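Local coordinates for protein CDP-glucose-4,6-dehydratase (Yersinia pseudotuberculosis, PDB 1RKX) that converts CDP-D-glucose to CDP-4-keto-6-deoxy-D-glucose with loss of water, using bound NAD, as a member of the short-chain dehydrogenase/reductase family, at residues Gly16-Phe20 with Pro44-Phe50; Trp24-Trp28 with Ser346-Ile350. One frame throughout, in Å; residues are numbered along the deposited sequence.

Contact 1 of 2, residues Gly16-Phe20 with Pro44-Phe50. With NAD (nicotinamide-adenine-dinucleotide), chain G.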
ATOM      1  N   GLY C  16      29.247  12.291  16.628  1.00 18.27           N
ATOM      2  CA  GLY C  16      28.472  13.516  16.660  1.00 17.96           C
ATOM      3  C   GLY C  16      28.274  14.076  18.059  1.00 21.20           C
ATOM      4  O   GLY C  16      27.320  14.819  18.304  1.00 19.01           O
ATOM      5  N   HIS C  17      29.171  13.726  18.978  1.00 18.14           N
ATOM      6  CA  HIS C  17      29.084  14.205  20.351  1.00 19.40           C
ATOM      7  C   HIS C  17      29.334  15.710  20.491  1.00 20.11           C
ATOM      8  O   HIS C  17      29.004  16.295  21.523  1.00 21.87           O
ATOM      9  CB  HIS C  17      30.072  13.443  21.247  1.00 20.54           C
ATOM     10  CG  HIS C  17      31.505  13.825  21.031  1.00 21.83           C
ATOM     11  ND1 HIS C  17      32.151  13.659  19.823  1.00 21.20           N
ATOM     12  CD2 HIS C  17      32.423  14.351  21.878  1.00 21.40           C
ATOM     13  CE1 HIS C  17      33.405  14.063  19.936  1.00 20.40           C
ATOM     14  NE2 HIS C  17      33.595  14.486  21.172  1.00 21.50           N
ATOM     15  N   THR C  18      29.907  16.342  19.465  1.00 20.68           N
ATOM     16  CA  THR C  18      30.182  17.777  19.538  1.00 19.96           C
ATOM     17  C   THR C  18      29.003  18.619  19.056  1.00 19.80           C
ATOM     18  O   THR C  18      29.079  19.846  19.028  1.00 17.46           O
ATOM     19  CB  THR C  18      31.425  18.163  18.697  1.00 20.06           C
ATOM     20  OG1 THR C  18      31.183  17.869  17.318  1.00 17.95           O
ATOM     21  CG2 THR C  18      32.665  17.397  19.183  1.00 17.10           C
ATOM     22  N   GLY C  19      27.918  17.950  18.682  1.00 17.48           N
ATOM     23  CA  GLY C  19      26.741  18.652  18.203  1.00 19.47           C
ATOM     24  C   GLY C  19      25.674  18.851  19.268  1.00 19.52           C
ATOM     25  O   GLY C  19      25.876  18.529  20.443  1.00 20.33           O
ATOM     26  N   PHE C  20      24.529  19.376  18.843  1.00 18.36           N
ATOM     27  CA  PHE C  20      23.409  19.652  19.738  1.00 18.13           C
ATOM     28  C   PHE C  20      22.848  18.406  20.418  1.00 17.07           C
ATOM     29  O   PHE C  20      22.907  18.283  21.645  1.00 18.27           O
ATOM     30  CB  PHE C  20      22.306  20.381  18.955  1.00 18.86           C
ATOM     31  CG  PHE C  20      21.046  20.626  19.743  1.00 19.36           C
ATOM     32  CD1 PHE C  20      21.082  21.319  20.953  1.00 19.37           C
ATOM     33  CD2 PHE C  20      19.814  20.208  19.245  1.00 20.44           C
ATOM     34  CE1 PHE C  20      19.905  21.598  21.658  1.00 19.68           C
ATOM     35  CE2 PHE C  20      18.629  20.479  19.936  1.00 20.67           C
ATOM     36  CZ  PHE C  20      18.674  21.178  21.146  1.00 21.34           C
ATOM     37  N   PRO C  44      30.185  22.313  15.420  1.00 22.95           N
ATOM     38  CA  PRO C  44      29.656  23.045  14.265  1.00 23.01           C
ATOM     39  C   PRO C  44      29.402  24.544  14.410  1.00 23.75           C
ATOM     40  O   PRO C  44      29.304  25.244  13.402  1.00 25.21           O
ATOM     41  CB  PRO C  44      28.382  22.273  13.936  1.00 26.90           C
ATOM     42  CG  PRO C  44      27.901  21.873  15.287  1.00 24.02           C
ATOM     43  CD  PRO C  44      29.174  21.373  15.940  1.00 24.61           C
ATOM     44  N   THR C  45      29.301  25.051  15.638  1.00 23.11           N
ATOM     45  CA  THR C  45      29.038  26.483  15.831  1.00 24.54           C
ATOM     46  C   THR C  45      29.734  27.086  17.051  1.00 24.21           C
ATOM     47  O   THR C  45      30.234  26.374  17.911  1.00 21.32           O
ATOM     48  CB  THR C  45      27.520  26.770  16.024  1.00 22.81           C
ATOM     49  OG1 THR C  45      27.068  26.142  17.232  1.00 23.62           O
ATOM     50  CG2 THR C  45      26.706  26.242  14.851  1.00 25.19           C
ATOM     51  N   VAL C  46      29.759  28.414  17.102  1.00 23.72           N
ATOM     52  CA  VAL C  46      30.324  29.142  18.234  1.00 25.99           C
ATOM     53  C   VAL C  46      29.350  30.275  18.532  1.00 27.20           C
ATOM     54  O   VAL C  46      29.151  31.164  17.704  1.00 27.74           O
ATOM     55  CB  VAL C  46      31.710  29.746  17.923  1.00 28.35           C
ATOM     56  CG1 VAL C  46      32.170  30.608  19.098  1.00 27.79           C
ATOM     57  CG2 VAL C  46      32.717  28.635  17.666  1.00 25.81           C
ATOM     58  N   PRO C  47      28.729  30.260  19.720  1.00 30.43           N
ATOM     59  CA  PRO C  47      28.904  29.256  20.773  1.00 27.81           C
ATOM     60  C   PRO C  47      28.349  27.884  20.412  1.00 24.63           C
ATOM     61  O   PRO C  47      27.689  27.715  19.385  1.00 22.40           O
ATOM     62  CB  PRO C  47      28.179  29.879  21.959  1.00 28.63           C
ATOM     63  CG  PRO C  47      27.061  30.615  21.302  1.00 32.66           C
ATOM     64  CD  PRO C  47      27.731  31.270  20.119  1.00 30.30           C
ATOM     65  N   SER C  48      28.628  26.908  21.270  1.00 22.54           N
ATOM     66  CA  SER C  48      28.170  25.543  21.071  1.00 24.40           C
ATOM     67  C   SER C  48      27.880  24.907  22.424  1.00 22.64           C
ATOM     68  O   SER C  48      28.468  25.286  23.434  1.00 20.71           O
ATOM     69  CB  SER C  48      29.245  24.718  20.359  1.00 22.92           C
ATOM     70  OG  SER C  48      30.369  24.520  21.202  1.00 24.96           O
ATOM     71  N   LEU C  49      26.961  23.951  22.448  1.00 20.29           N
ATOM     72  CA  LEU C  49      26.653  23.254  23.691  1.00 21.56           C
ATOM     73  C   LEU C  49      27.933  22.564  24.149  1.00 21.97           C
ATOM     74  O   LEU C  49      28.255  22.537  25.340  1.00 22.32           O
ATOM     75  CB  LEU C  49      25.569  22.202  23.460  1.00 22.12           C
ATOM     76  CG  LEU C  49      25.215  21.308  24.652  1.00 23.18           C
ATOM     77  CD1 LEU C  49      24.538  22.137  25.748  1.00 22.14           C
ATOM     78  CD2 LEU C  49      24.293  20.193  24.190  1.00 23.01           C
ATOM     79  N   PHE C  50      28.664  22.015  23.184  1.00 21.75           N
ATOM     80  CA  PHE C  50      29.906  21.297  23.468  1.00 20.58           C
ATOM     81  C   PHE C  50      30.819  22.080  24.408  1.00 20.34           C
ATOM     82  O   PHE C  50      31.270  21.556  25.418  1.00 20.04           O
ATOM     83  CB  PHE C  50      30.655  20.996  22.163  1.00 18.86           C
ATOM     84  CG  PHE C  50      31.853  20.102  22.343  1.00 18.17           C
ATOM     85  CD1 PHE C  50      31.689  18.769  22.719  1.00 17.67           C
ATOM     86  CD2 PHE C  50      33.144  20.590  22.136  1.00 18.22           C
ATOM     87  CE1 PHE C  50      32.797  17.925  22.885  1.00 18.65           C
ATOM     88  CE2 PHE C  50      34.257  19.760  22.298  1.00 17.62           C
ATOM     89  CZ  PHE C  50      34.084  18.425  22.673  1.00 18.82           C
TER
HETATM   90  PA  NAD G 360      24.498  19.242  14.890  1.00 19.30           P
HETATM   91  O1A NAD G 360      24.968  19.916  13.660  1.00 17.42           O
HETATM   92  O2A NAD G 360      24.446  20.058  16.132  1.00 16.65           O
HETATM   93  O5B NAD G 360      25.388  17.939  15.197  1.00 17.95           O
HETATM   94  C5B NAD G 360      25.960  17.206  14.087  1.00 20.21           C
HETATM   95  C4B NAD G 360      27.190  16.412  14.533  1.00 18.90           C
HETATM   96  O4B NAD G 360      27.618  15.785  13.302  1.00 19.17           O
HETATM   97  C3B NAD G 360      28.343  17.300  14.974  1.00 17.88           C
HETATM   98  O3B NAD G 360      28.825  16.774  16.227  1.00 15.33           O
HETATM   99  C2B NAD G 360      29.321  17.176  13.820  1.00 17.82           C
HETATM  100  O2B NAD G 360      30.704  17.408  14.207  1.00 18.41           O
HETATM  101  C1B NAD G 360      29.020  15.788  13.315  1.00 18.30           C
HETATM  102  N9A NAD G 360      29.504  15.570  11.961  1.00 19.67           N
HETATM  103  C8A NAD G 360      29.015  16.100  10.797  1.00 19.70           C
HETATM  104  N7A NAD G 360      29.688  15.716   9.715  1.00 19.19           N
HETATM  105  C5A NAD G 360      30.673  14.887  10.215  1.00 20.48           C
HETATM  106  C6A NAD G 360      31.708  14.170   9.575  1.00 19.75           C
HETATM  107  N6A NAD G 360      31.957  14.147   8.282  1.00 21.75           N
HETATM  108  N1A NAD G 360      32.541  13.423  10.366  1.00 21.22           N
HETATM  109  C2A NAD G 360      32.311  13.426  11.719  1.00 19.89           C
HETATM  110  N3A NAD G 360      31.388  14.049  12.420  1.00 20.28           N
HETATM  111  C4A NAD G 360      30.581  14.779  11.600  1.00 19.51           C
HETATM  112  O3  NAD G 360      23.101  18.612  14.595  1.00 18.33           O
HETATM  113  PN  NAD G 360      22.072  17.780  15.558  1.00 24.80           P
HETATM  114  O1N NAD G 360      20.874  18.622  15.620  1.00 20.03           O
HETATM  115  O2N NAD G 360      22.724  17.583  16.877  1.00 20.63           O
HETATM  116  O5D NAD G 360      21.783  16.473  14.714  1.00 22.27           O
HETATM  117  C5D NAD G 360      22.176  15.224  15.292  1.00 19.96           C
HETATM  118  C4D NAD G 360      21.751  14.080  14.393  1.00 20.25           C
HETATM  119  O4D NAD G 360      20.285  14.112  14.413  1.00 18.53           O
HETATM  120  C3D NAD G 360      22.112  14.135  12.908  1.00 19.84           C
HETATM  121  O3D NAD G 360      22.237  12.782  12.427  1.00 18.57           O
HETATM  122  C2D NAD G 360      20.894  14.823  12.307  1.00 18.41           C
HETATM  123  O2D NAD G 360      20.804  14.548  10.899  1.00 14.64           O
HETATM  124  C1D NAD G 360      19.785  14.182  13.098  1.00 20.09           C
HETATM  125  N1N NAD G 360      18.553  14.961  13.053  1.00 19.94           N
HETATM  126  C2N NAD G 360      18.372  16.142  13.794  1.00 19.79           C
HETATM  127  C3N NAD G 360      17.062  16.865  13.788  1.00 21.71           C
HETATM  128  C7N NAD G 360      16.939  18.063  14.636  1.00 22.33           C
HETATM  129  O7N NAD G 360      15.838  18.635  14.636  1.00 21.74           O
HETATM  130  N7N NAD G 360      17.946  18.548  15.393  1.00 21.40           N
HETATM  131  C4N NAD G 360      15.976  16.389  12.849  1.00 21.57           C
HETATM  132  C5N NAD G 360      16.344  15.139  12.115  1.00 21.82           C
HETATM  133  C6N NAD G 360      17.492  14.502  12.213  1.00 20.82           C
HETATM  134  O   HOH W   1      27.437  21.406  20.701  1.00 17.02           O

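Contact 2 of 2, residues Trp24-Trp28 with Ser346-Ile350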
ATOM      1  N   TRP C  24      23.849  16.735  24.371  1.00 19.21           N
ATOM      2  CA  TRP C  24      22.894  16.410  25.428  1.00 20.34           C
ATOM      3  C   TRP C  24      22.949  14.919  25.756  1.00 18.48           C
ATOM      4  O   TRP C  24      22.907  14.539  26.925  1.00 19.60           O
ATOM      5  CB  TRP C  24      21.465  16.808  25.030  1.00 19.24           C
ATOM      6  CG  TRP C  24      21.169  18.271  25.243  1.00 20.54           C
ATOM      7  CD1 TRP C  24      21.135  19.250  24.301  1.00 21.25           C
ATOM      8  CD2 TRP C  24      20.879  18.908  26.495  1.00 20.58           C
ATOM      9  NE1 TRP C  24      20.838  20.466  24.884  1.00 22.63           N
ATOM     10  CE2 TRP C  24      20.677  20.280  26.231  1.00 21.98           C
ATOM     11  CE3 TRP C  24      20.771  18.448  27.816  1.00 22.95           C
ATOM     12  CZ2 TRP C  24      20.371  21.205  27.241  1.00 22.47           C
ATOM     13  CZ3 TRP C  24      20.467  19.367  28.825  1.00 22.17           C
ATOM     14  CH2 TRP C  24      20.270  20.730  28.527  1.00 23.47           C
ATOM     15  N   LEU C  25      23.053  14.074  24.734  1.00 18.41           N
ATOM     16  CA  LEU C  25      23.120  12.633  24.972  1.00 18.19           C
ATOM     17  C   LEU C  25      24.388  12.257  25.742  1.00 19.66           C
ATOM     18  O   LEU C  25      24.337  11.453  26.682  1.00 19.22           O
ATOM     19  CB  LEU C  25      23.082  11.844  23.659  1.00 18.40           C
ATOM     20  CG  LEU C  25      23.108  10.319  23.855  1.00 19.87           C
ATOM     21  CD1 LEU C  25      21.871   9.874  24.627  1.00 20.92           C
ATOM     22  CD2 LEU C  25      23.165   9.609  22.507  1.00 20.58           C
ATOM     23  N   SER C  26      25.520  12.827  25.340  1.00 17.82           N
ATOM     24  CA  SER C  26      26.789  12.544  26.008  1.00 19.23           C
ATOM     25  C   SER C  26      26.735  12.966  27.473  1.00 19.17           C
ATOM     26  O   SER C  26      27.179  12.226  28.352  1.00 19.01           O
ATOM     27  CB  SER C  26      27.935  13.253  25.290  1.00 17.80           C
ATOM     28  OG  SER C  26      28.112  12.705  23.993  1.00 19.57           O
ATOM     29  N   LEU C  27      26.188  14.152  27.733  1.00 18.94           N
ATOM     30  CA  LEU C  27      26.060  14.646  29.103  1.00 19.99           C
ATOM     31  C   LEU C  27      25.166  13.710  29.910  1.00 22.01           C
ATOM     32  O   LEU C  27      25.457  13.399  31.069  1.00 23.05           O
ATOM     33  CB  LEU C  27      25.455  16.047  29.122  1.00 20.06           C
ATOM     34  CG  LEU C  27      26.342  17.217  28.704  1.00 22.48           C
ATOM     35  CD1 LEU C  27      25.504  18.493  28.610  1.00 23.59           C
ATOM     36  CD2 LEU C  27      27.476  17.378  29.717  1.00 23.60           C
ATOM     37  N   TRP C  28      24.077  13.259  29.290  1.00 21.87           N
ATOM     38  CA  TRP C  28      23.132  12.361  29.949  1.00 22.63           C
ATOM     39  C   TRP C  28      23.825  11.055  30.324  1.00 22.80           C
ATOM     40  O   TRP C  28      23.715  10.584  31.458  1.00 23.50           O
ATOM     41  CB  TRP C  28      21.945  12.068  29.024  1.00 23.67           C
ATOM     42  CG  TRP C  28      20.716  11.548  29.740  1.00 24.85           C
ATOM     43  CD1 TRP C  28      20.673  10.895  30.944  1.00 23.33           C
ATOM     44  CD2 TRP C  28      19.360  11.622  29.278  1.00 24.38           C
ATOM     45  NE1 TRP C  28      19.374  10.560  31.257  1.00 24.48           N
ATOM     46  CE2 TRP C  28      18.548  10.995  30.253  1.00 25.07           C
ATOM     47  CE3 TRP C  28      18.752  12.156  28.134  1.00 24.36           C
ATOM     48  CZ2 TRP C  28      17.156  10.888  30.116  1.00 25.06           C
ATOM     49  CZ3 TRP C  28      17.362  12.048  27.997  1.00 25.06           C
ATOM     50  CH2 TRP C  28      16.585  11.418  28.988  1.00 25.36           C
ATOM     51  N   SER C 346      22.851  22.152  32.812  1.00 22.43           N
ATOM     52  CA  SER C 346      22.374  21.136  31.874  1.00 22.55           C
ATOM     53  C   SER C 346      22.177  19.796  32.563  1.00 22.30           C
ATOM     54  O   SER C 346      21.256  19.051  32.231  1.00 25.10           O
ATOM     55  CB  SER C 346      23.348  20.990  30.700  1.00 21.19           C
ATOM     56  OG  SER C 346      23.395  22.191  29.951  1.00 21.95           O
ATOM     57  N   ILE C 347      23.037  19.490  33.527  1.00 27.47           N
ATOM     58  CA  ILE C 347      22.918  18.234  34.260  1.00 29.63           C
ATOM     59  C   ILE C 347      21.614  18.249  35.050  1.00 27.84           C
ATOM     60  O   ILE C 347      20.893  17.253  35.107  1.00 26.33           O
ATOM     61  CB  ILE C 347      24.086  18.043  35.252  1.00 29.76           C
ATOM     62  CG1 ILE C 347      25.415  18.022  34.494  1.00 33.89           C
ATOM     63  CG2 ILE C 347      23.889  16.755  36.046  1.00 32.08           C
ATOM     64  CD1 ILE C 347      25.490  16.971  33.412  1.00 36.26           C
ATOM     65  N   THR C 348      21.323  19.389  35.667  1.00 29.19           N
ATOM     66  CA  THR C 348      20.096  19.533  36.442  1.00 37.20           C
ATOM     67  C   THR C 348      18.879  19.418  35.529  1.00 31.31           C
ATOM     68  O   THR C 348      17.851  18.873  35.928  1.00 29.04           O
ATOM     69  CB  THR C 348      20.062  20.886  37.181  1.00 38.94           C
ATOM     70  OG1 THR C 348      21.095  20.907  38.176  1.00 45.51           O
ATOM     71  CG2 THR C 348      18.710  21.101  37.854  1.00 45.06           C
ATOM     72  N   GLU C 349      18.993  19.932  34.305  1.00 28.17           N
ATOM     73  CA  GLU C 349      17.883  19.852  33.366  1.00 27.67           C
ATOM     74  C   GLU C 349      17.592  18.390  33.069  1.00 26.01           C
ATOM     75  O   GLU C 349      16.437  17.974  33.009  1.00 26.92           O
ATOM     76  CB  GLU C 349      18.207  20.597  32.072  1.00 28.67           C
ATOM     77  CG  GLU C 349      17.038  20.648  31.112  1.00 30.11           C
ATOM     78  CD  GLU C 349      16.756  22.050  30.622  1.00 32.40           C
ATOM     79  OE1 GLU C 349      16.721  22.978  31.457  1.00 32.87           O
ATOM     80  OE2 GLU C 349      16.557  22.226  29.402  1.00 36.19           O
ATOM     81  N   ILE C 350      18.649  17.607  32.885  1.00 25.33           N
ATOM     82  CA  ILE C 350      18.488  16.188  32.619  1.00 26.78           C
ATOM     83  C   ILE C 350      17.821  15.529  33.818  1.00 27.15           C
ATOM     84  O   ILE C 350      16.939  14.684  33.659  1.00 27.92           O
ATOM     85  CB  ILE C 350      19.851  15.520  32.346  1.00 25.43           C
ATOM     86  CG1 ILE C 350      20.370  15.970  30.974  1.00 24.87           C
ATOM     87  CG2 ILE C 350      19.718  14.002  32.415  1.00 26.15           C
ATOM     88  CD1 ILE C 350      21.827  15.628  30.710  1.00 26.00           C
TER

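Contact 1 of 2, residues Gly16-Phe20 with Pro44-Phe50
Phe-50 reaches Thr-18 because its chi1 of -172° sets CG anti to the backbone N and carries the ring across to the loop 16-20, while Thr-18, whose chi1 of 62° puts OG1 between the backbone N and the carbonyl carbon, turns CG2 anti to the carbonyl carbon and over one face of that ring. CG2 stands 3.8 Å from the centroid of the Phe-50 ring, a CH-pi contact. The same phenyl ring turns its edge to the face of His-17 in an offset edge-to-face pair, planes at 88°. The His-17 imidazole is held at both nitrogens, by Ser-40 and Ser-61. A water bridges the backbones, donating to Thr-18 O and accepting from Phe-50 N, each 2.8 Å away. Pro-44 CD packs 3.4 Å from Thr-18 O. On the cofactor side, NAD O3B donates to Thr-18 OG1 (2.8 Å), and Phe-20 N, in the first turn of helix 20-31, gives a nearly straight bond to NAD O2A, a phosphate oxygen. This is the glycine-rich dinucleotide-binding loop of a Rossmann fold: Thr-18 shares its hydroxyl between the ribose and Leu-41 O and gives its methyl to Phe-50, and the helix N-terminus would favour the negative diphosphate.

Contact 2 of 2, residues Trp24-Trp28 with Ser346-Ile350
Helices 20-31 and 342-355 cross steeply at Trp-24 to Trp-28 and Ser-346 to Ile-350: the short axes make an angle of -78° and approach to 10.1 Å, and the nearest CA pairs are Leu-27 with Ile-347 and Trp-28 with Ile-350. Ile-350 fills the crossing with all its branches. Its CG2 sits over one face of the Trp-28 indole, 3.6 Å from the centroid of the five-membered ring and 10° off the normal, a CH-pi contact. CG1 leans on the edge of the Trp-24 ring near its plane, and CD1 presses on the opposing backbone, 3.6 Å from Trp-28 N, and on Leu-27 CB. A chi1 of -161° sends the indole of Trp-28 out anti to the backbone N, beside Ile-350, and chi2 turns its face to that methyl. Trp-24 brings its six-membered ring forward instead, CZ3 reaching 3.5 Å from Ser-346 O at the ring edge and CH2 lying 3.7 Å from Ser-346 OG. Leu-27 splits its methyls, CD1 toward Ser-346 CB and CD2 toward Ile-347 CD1. No hydrogen bond joins the segments. Apolar and CH-pi packing thus fastens the C-terminal helix onto helix 20-31, which follows the first strand (11-15) of the Rossmann sheet, while buried polar ends find partners outside the two segments: Trp-24 NE1 in Gly-199 O, Ser-346 OG in Met-342 O and Trp-332 NE1, Glu-349 OE2 in His-234 NE2.

In the fold
Helix 20-31 links the two contacts: its N-terminal end belongs to contact 1, at the NAD diphosphate, and its next turns form contact 2. Their centres are about 14 Å apart, yet they touch directly, with Leu-49 CD2 3.3 Å from Trp-24 CD1 and His-17 CB 3.5 Å from Ser-26 OG. The rings of Phe-20 and Trp-24 also meet, nearly perpendicular, and Trp-332 of helix 322-338 packs on both Leu-49 and Trp-24. Contact 1 binds the cofactor itself, whereas the Trp-24 side chain lies about 8 Å from NAD, so contact 2 stands behind the pocket, joining helix 20-31 to the C-terminal helix 342-355.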